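Side-chain contacts in B12-binding domain-containing protein (Kitasatospora setae, PDB 6WTE), which probably transfers methyl groups as a cobalamin-dependent radical SAM methylase that carries a [4Fe-4S] cluster and works by a non-radical route: residues Pro10-Pro15 against Val83-Glu88; Cys227-Ser232 against Gly352-Phe357; Arg302-Val307 against Gly542-Phe547; Val446-Arg451 against Pro456-Arg461. All coordinates share one frame; numbering follows the deposited sequence. Where two conformers were deposited one is given.

Contact 1: Pro10-Pro15 against Val83-Glu88; sequences PNKVHP and VGEHRE. With EDO (1,2-ethanediol), chain H.
Lys-12 leaves the loop behind strand 4-9 and reaches over to Glu-85, in the first turn of helix 83-96. Its CG lies beside the backbone N (chi1 -65°), which starts the chain toward the helix. CB passes 3.6 Å from O1 of a 1,2-ethanediol, probably a guest from the crystallisation liquor. Farther out the chain bends at chi3 (-62°), and CE comes to 3.4 Å from Glu-85 OE2. At the tip, NZ forms a salt bridge with that same OE2 at 3.3 Å, weak as a hydrogen bond. A bridging water lies closer, 2.7 Å from Lys-12 NZ, and hands its own protons to Glu-85 O and Glu-88 OE1. The ammonium is therefore tied to the helix twice, directly and through the water. The diol also bonds to the carboxylate, its O1 donating to Glu-85 OE1 at 2.7 Å.

Deeper in, the ring of Pro-10 meets His-86 at about a right angle, with CG 3.8 Å from ND1 and oblique to the imidazole. A second water joins the two: it donates to Pro-10 O and takes a weak bond from His-86 ND1, while His-86 NE2 is bonded to Asn-70 O. Next to Pro-10, Asn-11 closes an Asx turn, its OD1 accepting from Val-13 N, and its ND2 binds cobalamin.

The example joins a buried proline-histidine contact with one bridging water to a hydrated ion pair. Because the direct bond is weak and a water shares the ammonium, the pairing is probably adaptable, whereas the histidine, bonded through NE2 and weakly through ND1, is probably restricted in rotation beside the cobalamin-binding loop.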
# COMPACT_ATOMS: atom_id res chain seq x y z
N PRO A 10 -8.63 -6.88 10.11
CA PRO A 10 -7.74 -7.11 11.25
C PRO A 10 -6.72 -6.00 11.47
O PRO A 10 -5.90 -6.12 12.38
CB PRO A 10 -7.03 -8.41 10.83
CG PRO A 10 -6.85 -8.22 9.37
CD PRO A 10 -8.11 -7.51 8.89
N ASN A 11 -6.76 -4.95 10.66
CA ASN A 11 -5.77 -3.88 10.74
C ASN A 11 -5.84 -3.20 12.10
O ASN A 11 -6.87 -2.63 12.46
CB ASN A 11 -6.01 -2.88 9.61
CG ASN A 11 -4.81 -1.99 9.36
OD1 ASN A 11 -3.91 -1.87 10.21
ND2 ASN A 11 -4.78 -1.36 8.20
N LYS A 12 -4.75 -3.27 12.86
CA LYS A 12 -4.71 -2.62 14.16
C LYS A 12 -3.83 -1.37 14.17
O LYS A 12 -3.53 -0.84 15.24
CB LYS A 12 -4.24 -3.62 15.23
CG LYS A 12 -5.23 -4.77 15.45
CD LYS A 12 -4.87 -5.60 16.66
CE LYS A 12 -3.51 -6.26 16.52
NZ LYS A 12 -3.27 -7.23 17.62
N VAL A 13 -3.42 -0.88 13.00
CA VAL A 13 -2.54 0.28 12.93
C VAL A 13 -3.34 1.55 13.21
O VAL A 13 -4.38 1.79 12.60
CB VAL A 13 -1.86 0.36 11.56
CG1 VAL A 13 -1.15 1.71 11.40
CG2 VAL A 13 -0.86 -0.78 11.39
N HIS A 14 -2.83 2.36 14.13
CA HIS A 14 -3.26 3.74 14.27
C HIS A 14 -2.08 4.67 13.97
O HIS A 14 -0.93 4.33 14.28
CB HIS A 14 -3.80 4.04 15.67
CG HIS A 14 -5.12 3.39 15.96
ND1 HIS A 14 -6.12 4.02 16.67
CD2 HIS A 14 -5.60 2.17 15.64
CE1 HIS A 14 -7.16 3.21 16.78
NE2 HIS A 14 -6.87 2.08 16.16
N PRO A 15 -2.32 5.84 13.36
CA PRO A 15 -3.62 6.41 12.96
C PRO A 15 -4.37 5.55 11.95
O PRO A 15 -3.76 4.96 11.06
CB PRO A 15 -3.23 7.77 12.35
CG PRO A 15 -1.79 7.66 12.01
CD PRO A 15 -1.20 6.74 13.03
N VAL A 83 1.95 -9.91 10.09
CA VAL A 83 1.26 -11.15 9.74
C VAL A 83 1.11 -12.08 10.95
O VAL A 83 0.19 -12.90 10.98
CB VAL A 83 1.98 -11.87 8.58
CG1 VAL A 83 2.01 -10.99 7.34
CG2 VAL A 83 3.39 -12.28 9.00
N GLY A 84 1.99 -11.97 11.95
CA GLY A 84 1.80 -12.75 13.16
C GLY A 84 0.56 -12.33 13.92
O GLY A 84 -0.20 -13.17 14.40
N GLU A 85 0.34 -11.02 14.03
CA GLU A 85 -0.90 -10.51 14.62
C GLU A 85 -2.11 -10.88 13.78
O GLU A 85 -3.18 -11.18 14.33
CB GLU A 85 -0.81 -9.00 14.79
CG GLU A 85 0.22 -8.54 15.80
CD GLU A 85 0.32 -7.03 15.87
OE1 GLU A 85 0.81 -6.41 14.90
OE2 GLU A 85 -0.12 -6.46 16.89
N HIS A 86 -1.97 -10.85 12.45
CA HIS A 86 -3.08 -11.27 11.59
C HIS A 86 -3.41 -12.74 11.84
O HIS A 86 -4.59 -13.11 11.89
CB HIS A 86 -2.74 -11.06 10.12
CG HIS A 86 -2.57 -9.63 9.72
ND1 HIS A 86 -3.20 -8.59 10.36
CD2 HIS A 86 -1.83 -9.07 8.74
CE1 HIS A 86 -2.86 -7.45 9.79
NE2 HIS A 86 -2.03 -7.71 8.80
N ARG A 87 -2.38 -13.58 11.97
CA ARG A 87 -2.63 -15.00 12.18
C ARG A 87 -3.34 -15.25 13.51
O ARG A 87 -4.21 -16.12 13.61
CB ARG A 87 -1.31 -15.78 12.13
CG ARG A 87 -1.47 -17.28 12.30
CD ARG A 87 -0.13 -18.02 12.26
NE ARG A 87 0.69 -17.70 13.43
CZ ARG A 87 1.76 -18.40 13.79
NH1 ARG A 87 2.14 -19.46 13.10
NH2 ARG A 87 2.46 -18.04 14.86
N GLU A 88 -2.98 -14.48 14.54
CA GLU A 88 -3.65 -14.62 15.83
C GLU A 88 -5.15 -14.38 15.69
O GLU A 88 -5.97 -15.13 16.25
CB GLU A 88 -3.04 -13.67 16.85
CG GLU A 88 -3.56 -13.85 18.26
CD GLU A 88 -3.02 -12.81 19.23
OE1 GLU A 88 -2.50 -11.77 18.77
OE2 GLU A 88 -3.12 -13.04 20.45
C1 EDO H . -0.50 -2.98 15.00
O1 EDO H . -0.82 -4.29 14.54
C2 EDO H . -0.58 -2.95 16.52
O2 EDO H . 0.15 -4.06 17.05
O HOH W 1 -3.44 -7.53 13.17
O HOH W 2 -3.63 -9.79 16.81

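Contact 2: Cys227-Ser232 against Gly352-Phe357; sequences CAYRCS and GTYYTF. With SF4 (iron/sulfur cluster), chain C; EDO (1,2-ethanediol), chain M; EDO (1,2-ethanediol), chain L.
The ring of Tyr-354 has CE2 of Tyr-229 above one face, close to its centre, and the sulfur of Cys-231 at its edge. The two tyrosine rings are neither stacked nor perpendicular: their planes meet at 44° and their centroids lie 4.3 Å apart. The nearest atoms, Tyr-229 CE2 and Tyr-354 CD2, are separated by 3.4 Å. Another edge contact involves the next residue in the same loop, since Tyr-354 CE2 lies in the plane of the Tyr-355 ring.

Tyr-354 places its CG between the backbone N and the carbonyl carbon (chi1 55°), and this turns the ring inward, with the phenol end toward the cluster. There the hydroxyl lies 3.6 Å from Cys-231 SG and 3.7 Å from S4 of the iron-sulfur cluster, while its hydrogen bond goes to Gln-310 OE1. Tyr-229 borders the same sulfide, with CD2 3.9 Å from S4. An alanine in place of Tyr-354 would strip the partner from the Tyr-229 ring, which would probably be freer to turn, and would be likely to leave Gln-310 without its phenol mate beside the cluster.

Behind this aromatic pair is the metal chemistry. Cys-227 SG binds FE2 at 2.2 Å and Cys-231 SG binds FE1 at 2.3 Å. The first thiolate also accepts a bond from the backbone N of Tyr-229, which would tend to draw off some of its negative charge. Cys-227, Cys-231 and Cys-234 form the CX3CX2C cysteine motif of radical SAM enzymes, and Glu-273 adds a further cluster-binding residue; the two tyrosines wall one side of that [4Fe-4S] site.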
# COMPACT_ATOMS: atom_id res chain seq x y z
N CYS A 227 -0.55 -1.14 -12.37
CA CYS A 227 0.55 -0.31 -12.85
C CYS A 227 1.26 -1.06 -13.97
O CYS A 227 1.61 -2.23 -13.80
CB CYS A 227 1.56 0.02 -11.75
SG CYS A 227 2.88 1.16 -12.35
N ALA A 228 1.48 -0.37 -15.08
CA ALA A 228 2.12 -0.98 -16.24
C ALA A 228 3.63 -0.85 -16.25
O ALA A 228 4.28 -1.41 -17.14
CB ALA A 228 1.54 -0.40 -17.54
N TYR A 229 4.22 -0.13 -15.30
CA TYR A 229 5.68 -0.04 -15.25
C TYR A 229 6.23 -1.25 -14.49
O TYR A 229 5.51 -2.20 -14.18
CB TYR A 229 6.11 1.30 -14.65
CG TYR A 229 5.91 2.47 -15.60
CD1 TYR A 229 5.56 2.25 -16.93
CD2 TYR A 229 6.06 3.78 -15.17
CE1 TYR A 229 5.37 3.31 -17.81
CE2 TYR A 229 5.88 4.84 -16.04
CZ TYR A 229 5.53 4.60 -17.35
OH TYR A 229 5.35 5.66 -18.22
N ARG A 230 7.53 -1.25 -14.19
CA ARG A 230 8.14 -2.43 -13.58
C ARG A 230 9.32 -2.01 -12.71
O ARG A 230 10.44 -2.53 -12.83
CB ARG A 230 8.56 -3.44 -14.65
CG ARG A 230 8.85 -4.85 -14.14
CD ARG A 230 7.61 -5.51 -13.54
NE ARG A 230 6.57 -5.76 -14.54
CZ ARG A 230 6.46 -6.89 -15.23
NH1 ARG A 230 7.33 -7.87 -15.05
NH2 ARG A 230 5.48 -7.04 -16.11
N CYS A 231 9.09 -1.04 -11.83
CA CYS A 231 10.17 -0.52 -11.00
C CYS A 231 10.73 -1.62 -10.11
O CYS A 231 9.98 -2.43 -9.55
CB CYS A 231 9.66 0.66 -10.16
SG CYS A 231 9.14 2.07 -11.17
N SER A 232 12.06 -1.65 -9.98
CA SER A 232 12.70 -2.83 -9.43
C SER A 232 12.36 -3.05 -7.96
O SER A 232 12.45 -4.18 -7.48
CB SER A 232 14.22 -2.75 -9.61
OG SER A 232 14.78 -1.75 -8.78
N GLY A 352 13.52 0.87 -19.75
CA GLY A 352 14.03 2.22 -19.85
C GLY A 352 13.48 3.12 -18.77
O GLY A 352 12.39 2.90 -18.24
N THR A 353 14.26 4.15 -18.42
CA THR A 353 13.73 5.17 -17.53
C THR A 353 12.70 6.01 -18.26
O THR A 353 12.63 6.02 -19.49
CB THR A 353 14.85 6.06 -16.98
OG1 THR A 353 15.65 6.55 -18.07
CG2 THR A 353 15.72 5.29 -15.99
N TYR A 354 11.87 6.71 -17.49
CA TYR A 354 10.75 7.44 -18.05
C TYR A 354 10.64 8.86 -17.50
O TYR A 354 9.63 9.52 -17.73
CB TYR A 354 9.44 6.68 -17.83
CG TYR A 354 9.15 6.33 -16.39
CD1 TYR A 354 9.65 5.15 -15.82
CD2 TYR A 354 8.38 7.16 -15.59
CE1 TYR A 354 9.40 4.83 -14.50
CE2 TYR A 354 8.12 6.84 -14.26
CZ TYR A 354 8.63 5.68 -13.73
OH TYR A 354 8.38 5.37 -12.41
N TYR A 355 11.66 9.34 -16.78
CA TYR A 355 11.67 10.74 -16.39
C TYR A 355 13.10 11.20 -16.14
O TYR A 355 14.04 10.40 -16.08
CB TYR A 355 10.79 11.02 -15.16
CG TYR A 355 11.16 10.28 -13.89
CD1 TYR A 355 12.16 10.74 -13.05
CD2 TYR A 355 10.47 9.13 -13.52
CE1 TYR A 355 12.48 10.07 -11.88
CE2 TYR A 355 10.79 8.46 -12.35
CZ TYR A 355 11.79 8.93 -11.54
OH TYR A 355 12.09 8.25 -10.37
N THR A 356 13.25 12.51 -16.04
CA THR A 356 14.48 13.17 -15.65
C THR A 356 14.18 14.07 -14.46
O THR A 356 13.02 14.26 -14.07
CB THR A 356 15.06 14.01 -16.78
OG1 THR A 356 14.19 15.12 -17.02
CG2 THR A 356 15.17 13.18 -18.05
N PHE A 357 15.22 14.67 -13.90
CA PHE A 357 14.98 15.57 -12.79
C PHE A 357 14.18 16.80 -13.22
O PHE A 357 13.46 17.38 -12.40
CB PHE A 357 16.29 15.99 -12.13
CG PHE A 357 16.10 16.76 -10.86
CD1 PHE A 357 15.47 16.18 -9.77
CD2 PHE A 357 16.55 18.07 -10.76
CE1 PHE A 357 15.29 16.89 -8.60
CE2 PHE A 357 16.37 18.78 -9.58
CZ PHE A 357 15.74 18.19 -8.50
FE1 SF4 C . 7.01 2.22 -10.38
FE2 SF4 C . 4.38 1.53 -10.80
FE3 SF4 C . 4.96 3.52 -9.05
FE4 SF4 C . 5.57 0.96 -8.42
S1 SF4 C . 3.48 1.82 -8.72
S2 SF4 C . 6.92 2.78 -8.16
S3 SF4 C . 6.12 0.10 -10.47
S4 SF4 C . 5.40 3.53 -11.30
C1 EDO M . 14.63 9.90 -19.72
O1 EDO M . 14.74 8.97 -18.64
C2 EDO M . 13.21 10.46 -19.78
O2 EDO M . 12.36 9.54 -20.48
C1 EDO L . 9.98 -10.39 -14.19
O1 EDO L . 11.22 -11.08 -14.37
C2 EDO L . 10.21 -9.17 -13.32
O2 EDO L . 9.81 -8.00 -14.06

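Contact 3: Arg302-Val307 against Gly542-Phe547; sequences RLRLWV and GYTGAF
Trp-306 and Arg-304, alternate residues on strand 304-309, face the irregular loop 542-547 with CA atoms 7.2 Å apart for Trp-306 and Ala-546 and 7.4 Å for Arg-304 and Gly-545, a spacing filled by side chains.

The indole lies against the loop backbone like a plate. Ala-546 N stands 3.5 Å above one face, toward the rim, and Ala-546 CB makes a CH-pi contact on the six-membered ring, 4.0 Å from its centroid and 21° off the normal. Gly-545 CA approaches Trp-306 CZ2 to 3.6 Å. Here a glycine is required twice over: a CB would run into CZ2, and at phi 94° it would also press on the preceding carbonyl oxygen.

Arg-304, bent at chi3 (-72°), brings its guanidinium across the side chain of Thr-544 at about a right angle. Thr-544 OG1 sits over a face of the flat group, and Thr-544 CB is 3.5 Å from Arg-304 NH2. The guanidinium spends its charge on Asp-266, the salt-bridge partner of NH2, and Trp-306 NE1 donates to the other oxygen of the same carboxylate.

Replacing the tryptophan by a leucine would remove the indole N-H, and Asp-266 OD1 would probably lose that partner while a gap opened against Gly-545 and Ala-546.

Trp-306 also touches Leu-218, a cobalamin-binding residue. Across the interface itself the chemistry is van der Waals and CH-pi; its polar ends converge instead on one aspartate of the adjacent strand 266-269, which probably fixes both side chains in their orientation beneath the loop.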
# COMPACT_ATOMS: atom_id res chain seq x y z
N ARG A 302 -16.44 21.60 -2.39
CA ARG A 302 -15.56 21.67 -1.23
C ARG A 302 -14.52 20.55 -1.24
O ARG A 302 -13.86 20.33 -0.22
CB ARG A 302 -16.38 21.65 0.06
CG ARG A 302 -17.32 22.85 0.20
CD ARG A 302 -18.10 22.85 1.51
NE ARG A 302 -18.97 21.68 1.62
CZ ARG A 302 -20.15 21.56 1.01
NH1 ARG A 302 -20.60 22.54 0.23
NH2 ARG A 302 -20.87 20.46 1.17
N LEU A 303 -14.36 19.85 -2.36
CA LEU A 303 -13.39 18.76 -2.45
C LEU A 303 -11.97 19.26 -2.21
O LEU A 303 -11.58 20.32 -2.69
CB LEU A 303 -13.48 18.09 -3.82
CG LEU A 303 -12.40 17.06 -4.15
CD1 LEU A 303 -12.55 15.82 -3.28
CD2 LEU A 303 -12.45 16.69 -5.63
N ARG A 304 -11.20 18.48 -1.46
CA ARG A 304 -9.78 18.74 -1.25
C ARG A 304 -9.07 17.45 -1.64
O ARG A 304 -9.05 16.49 -0.86
CB ARG A 304 -9.50 19.17 0.18
CG ARG A 304 -10.24 20.45 0.57
CD ARG A 304 -9.84 20.96 1.94
NE ARG A 304 -10.35 20.14 3.04
CZ ARG A 304 -11.47 20.37 3.71
NH1 ARG A 304 -12.23 21.41 3.41
NH2 ARG A 304 -11.83 19.56 4.70
N LEU A 305 -8.50 17.42 -2.84
CA LEU A 305 -7.97 16.19 -3.44
C LEU A 305 -6.48 16.08 -3.18
O LEU A 305 -5.73 17.05 -3.38
CB LEU A 305 -8.25 16.16 -4.94
CG LEU A 305 -7.90 14.87 -5.68
CD1 LEU A 305 -8.73 13.72 -5.14
CD2 LEU A 305 -8.14 15.07 -7.17
N TRP A 306 -6.04 14.90 -2.77
CA TRP A 306 -4.64 14.62 -2.49
C TRP A 306 -4.23 13.45 -3.37
O TRP A 306 -4.85 12.39 -3.32
CB TRP A 306 -4.43 14.31 -1.01
CG TRP A 306 -4.93 15.42 -0.12
CD1 TRP A 306 -6.21 15.58 0.34
CD2 TRP A 306 -4.18 16.52 0.38
NE1 TRP A 306 -6.29 16.73 1.11
CE2 TRP A 306 -5.05 17.32 1.14
CE3 TRP A 306 -2.84 16.92 0.25
CZ2 TRP A 306 -4.63 18.49 1.78
CZ3 TRP A 306 -2.43 18.08 0.89
CH2 TRP A 306 -3.32 18.85 1.65
N VAL A 307 -3.21 13.66 -4.20
CA VAL A 307 -2.85 12.67 -5.21
C VAL A 307 -1.39 12.26 -5.04
O VAL A 307 -0.58 12.97 -4.43
CB VAL A 307 -3.11 13.17 -6.65
CG1 VAL A 307 -4.58 13.56 -6.82
CG2 VAL A 307 -2.19 14.35 -7.02
N GLY A 542 -9.23 20.02 14.95
CA GLY A 542 -9.99 19.80 13.73
C GLY A 542 -9.25 20.17 12.46
O GLY A 542 -9.85 20.76 11.55
N TYR A 543 -7.96 19.86 12.39
CA TYR A 543 -7.21 20.10 11.17
C TYR A 543 -7.58 19.05 10.12
O TYR A 543 -7.88 17.90 10.45
CB TYR A 543 -5.71 20.08 11.44
CG TYR A 543 -5.16 21.40 11.91
CD1 TYR A 543 -5.19 21.74 13.26
CD2 TYR A 543 -4.63 22.32 11.02
CE1 TYR A 543 -4.70 22.95 13.70
CE2 TYR A 543 -4.13 23.54 11.45
CZ TYR A 543 -4.17 23.85 12.80
OH TYR A 543 -3.69 25.05 13.26
N THR A 544 -7.57 19.48 8.87
CA THR A 544 -7.97 18.63 7.76
C THR A 544 -6.81 18.44 6.79
O THR A 544 -5.80 19.14 6.85
CB THR A 544 -9.19 19.23 7.03
OG1 THR A 544 -8.83 20.49 6.47
CG2 THR A 544 -10.36 19.42 8.00
N GLY A 545 -6.95 17.45 5.91
CA GLY A 545 -5.96 17.23 4.88
C GLY A 545 -4.91 16.20 5.26
O GLY A 545 -4.88 15.67 6.38
N ALA A 546 -4.03 15.93 4.30
CA ALA A 546 -2.95 14.99 4.54
C ALA A 546 -2.08 15.46 5.70
O ALA A 546 -1.86 16.66 5.89
CB ALA A 546 -2.10 14.81 3.28
N PHE A 547 -1.59 14.50 6.47
CA PHE A 547 -0.75 14.83 7.62
C PHE A 547 0.43 15.70 7.22
O PHE A 547 0.75 16.67 7.91
CB PHE A 547 -0.26 13.54 8.30
CG PHE A 547 -1.33 12.83 9.08
CD1 PHE A 547 -2.51 13.47 9.43
CD2 PHE A 547 -1.14 11.51 9.47
CE1 PHE A 547 -3.48 12.81 10.16
CE2 PHE A 547 -2.12 10.85 10.20
CZ PHE A 547 -3.29 11.49 10.54

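Contact 4: Val446-Arg451 against Pro456-Arg461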
# COMPACT_ATOMS: atom_id res chain seq x y z
N VAL A 446 20.58 -17.15 2.45
CA VAL A 446 20.72 -17.84 1.18
C VAL A 446 19.33 -18.00 0.59
O VAL A 446 18.57 -18.90 0.99
CB VAL A 446 21.42 -19.19 1.33
CG1 VAL A 446 21.48 -19.90 -0.00
CG2 VAL A 446 22.83 -19.00 1.89
N LEU A 447 19.00 -17.17 -0.39
CA LEU A 447 17.71 -17.23 -1.06
C LEU A 447 17.74 -18.21 -2.22
O LEU A 447 18.81 -18.56 -2.74
CB LEU A 447 17.29 -15.85 -1.57
CG LEU A 447 17.20 -14.73 -0.53
CD1 LEU A 447 16.83 -13.42 -1.22
CD2 LEU A 447 16.19 -15.11 0.54
N LYS A 448 16.55 -18.64 -2.64
CA LYS A 448 16.38 -19.55 -3.75
C LYS A 448 15.53 -18.88 -4.82
O LYS A 448 14.45 -18.35 -4.51
CB LYS A 448 15.71 -20.87 -3.30
CG LYS A 448 16.52 -21.63 -2.25
CD LYS A 448 15.73 -22.77 -1.60
CE LYS A 448 15.41 -23.87 -2.58
NZ LYS A 448 14.91 -25.10 -1.88
N PRO A 449 15.96 -18.87 -6.08
CA PRO A 449 15.08 -18.43 -7.17
C PRO A 449 13.86 -19.33 -7.26
O PRO A 449 13.90 -20.50 -6.87
CB PRO A 449 15.96 -18.55 -8.42
CG PRO A 449 17.36 -18.55 -7.90
CD PRO A 449 17.30 -19.22 -6.57
N LEU A 450 12.79 -18.77 -7.83
CA LEU A 450 11.51 -19.47 -7.90
C LEU A 450 11.64 -20.86 -8.53
O LEU A 450 11.03 -21.82 -8.05
CB LEU A 450 10.50 -18.63 -8.68
CG LEU A 450 9.20 -19.34 -9.07
CD1 LEU A 450 8.38 -19.72 -7.84
CD2 LEU A 450 8.38 -18.48 -10.01
N ARG A 451 12.43 -20.98 -9.60
CA ARG A 451 12.54 -22.27 -10.28
C ARG A 451 13.22 -23.33 -9.42
O ARG A 451 13.13 -24.52 -9.73
CB ARG A 451 13.31 -22.11 -11.59
CG ARG A 451 14.76 -21.73 -11.42
CD ARG A 451 15.43 -21.46 -12.75
NE ARG A 451 16.83 -21.13 -12.59
CZ ARG A 451 17.27 -19.94 -12.19
NH1 ARG A 451 16.41 -18.97 -11.92
NH2 ARG A 451 18.58 -19.72 -12.06
N PRO A 456 5.20 -22.16 -4.90
CA PRO A 456 5.14 -20.71 -4.70
C PRO A 456 5.26 -20.32 -3.24
O PRO A 456 5.94 -19.33 -2.93
CB PRO A 456 3.77 -20.33 -5.27
CG PRO A 456 3.46 -21.40 -6.25
CD PRO A 456 4.04 -22.66 -5.67
N ALA A 457 4.64 -21.07 -2.32
CA ALA A 457 4.74 -20.73 -0.91
C ALA A 457 6.19 -20.72 -0.44
O ALA A 457 6.59 -19.82 0.32
CB ALA A 457 3.91 -21.69 -0.06
N GLU A 458 6.99 -21.70 -0.86
CA GLU A 458 8.39 -21.70 -0.46
C GLU A 458 9.12 -20.48 -1.00
O GLU A 458 9.89 -19.85 -0.28
CB GLU A 458 9.10 -22.98 -0.94
CG GLU A 458 10.57 -22.99 -0.53
CD GLU A 458 11.33 -24.20 -1.03
OE1 GLU A 458 10.76 -25.00 -1.80
OE2 GLU A 458 12.51 -24.34 -0.65
N TYR A 459 8.88 -20.14 -2.27
CA TYR A 459 9.55 -18.98 -2.85
C TYR A 459 9.15 -17.69 -2.14
O TYR A 459 9.98 -16.78 -1.97
CB TYR A 459 9.24 -18.88 -4.35
CG TYR A 459 9.84 -17.64 -4.96
CD1 TYR A 459 11.22 -17.50 -5.05
CD2 TYR A 459 9.04 -16.59 -5.42
CE1 TYR A 459 11.79 -16.37 -5.59
CE2 TYR A 459 9.61 -15.45 -5.97
CZ TYR A 459 10.98 -15.35 -6.05
OH TYR A 459 11.58 -14.22 -6.59
N GLU A 460 7.89 -17.60 -1.71
CA GLU A 460 7.42 -16.36 -1.12
C GLU A 460 7.83 -16.24 0.35
O GLU A 460 8.21 -15.15 0.80
CB GLU A 460 5.90 -16.26 -1.26
CG GLU A 460 5.43 -16.18 -2.70
CD GLU A 460 3.94 -16.37 -2.86
OE1 GLU A 460 3.24 -16.48 -1.82
OE2 GLU A 460 3.46 -16.42 -4.00
N ARG A 461 7.78 -17.34 1.10
CA ARG A 461 7.96 -17.24 2.54
C ARG A 461 9.40 -16.89 2.92
O ARG A 461 9.63 -16.31 3.98
CB ARG A 461 7.52 -18.54 3.22
CG ARG A 461 8.46 -19.72 3.01
CD ARG A 461 7.77 -21.04 3.35
NE ARG A 461 8.69 -22.15 3.19
CZ ARG A 461 8.37 -23.36 2.73
NH1 ARG A 461 7.12 -23.62 2.34
NH2 ARG A 461 9.30 -24.30 2.63
O HOH W 3 13.05 -15.88 -8.56
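Tyr-459 extends its ring toward Leu-450 because CG is anti to the backbone N (chi1 176°), and Lys-448, bent at chi3 (67°), curls its ammonium back to meet Glu-458. Glu-458 and Tyr-459, neighbours on the helix, thus receive different parts of segment 446-451, one charged and one apolar.

Leu-450 crosses Tyr-459 at about a right angle. Its CB lies over the middle of the phenol ring, 3.8 Å from the centroid, in a CH-pi contact, and its CD1 packs 3.7 Å from Tyr-459 CB. The ring's edge is turned to the backbone: Lys-448 O lies in the ring plane, 3.4 Å from Tyr-459 CD1. Leu-450 N also comes to 3.4 Å from Tyr-459 CE1. One water helps to tie the far end, accepting from Leu-450 N and giving a weak bond to Tyr-459 OH, whose main partner is Pro-415 O. The phenol is consequently held at its face, edge and tip.

At the outer side Lys-448 NZ donates to Glu-458 OE2 at 2.8 Å, a close salt bridge in which the ammonium approaches on the syn side, 28° out of the carboxylate plane. The other oxygen, OE1, takes a bond from Ala-454 N between the segments, so one carboxylate links both stretches of loop to the helix.

Beyond the pair, Tyr-459 rests on Ile-421 of helix 418-427, and Glu-460 accepts from Ala-114 N of helix 112-119. The arrangement is a short-range closure: the loop before helix 456-461 folds back on its helix, four residues lying between, where the radical SAM core meets helix 112-119 of the B12-binding domain.

From the N terminus, contact 1 comes first and closes a loop of 67 residues inside the B12-binding domain, joining the loop after its first strand to helix 83-96. Contact 2 then opens at the cluster loop and closes at 352-357, within the radical SAM core. Contact 3 starts between those segments and ends near the C terminus, so the two cross, and the late loop is drawn back onto the core sheet. Contact 4, a short closure, is nested within contact 3. Contacts 1 and 3 touch where Pro-15 packs on one conformer of Phe-547, bringing the B12-binding domain against the C-terminal loop, whereas the centres of contacts 3 and 4 lie about 42 Å apart.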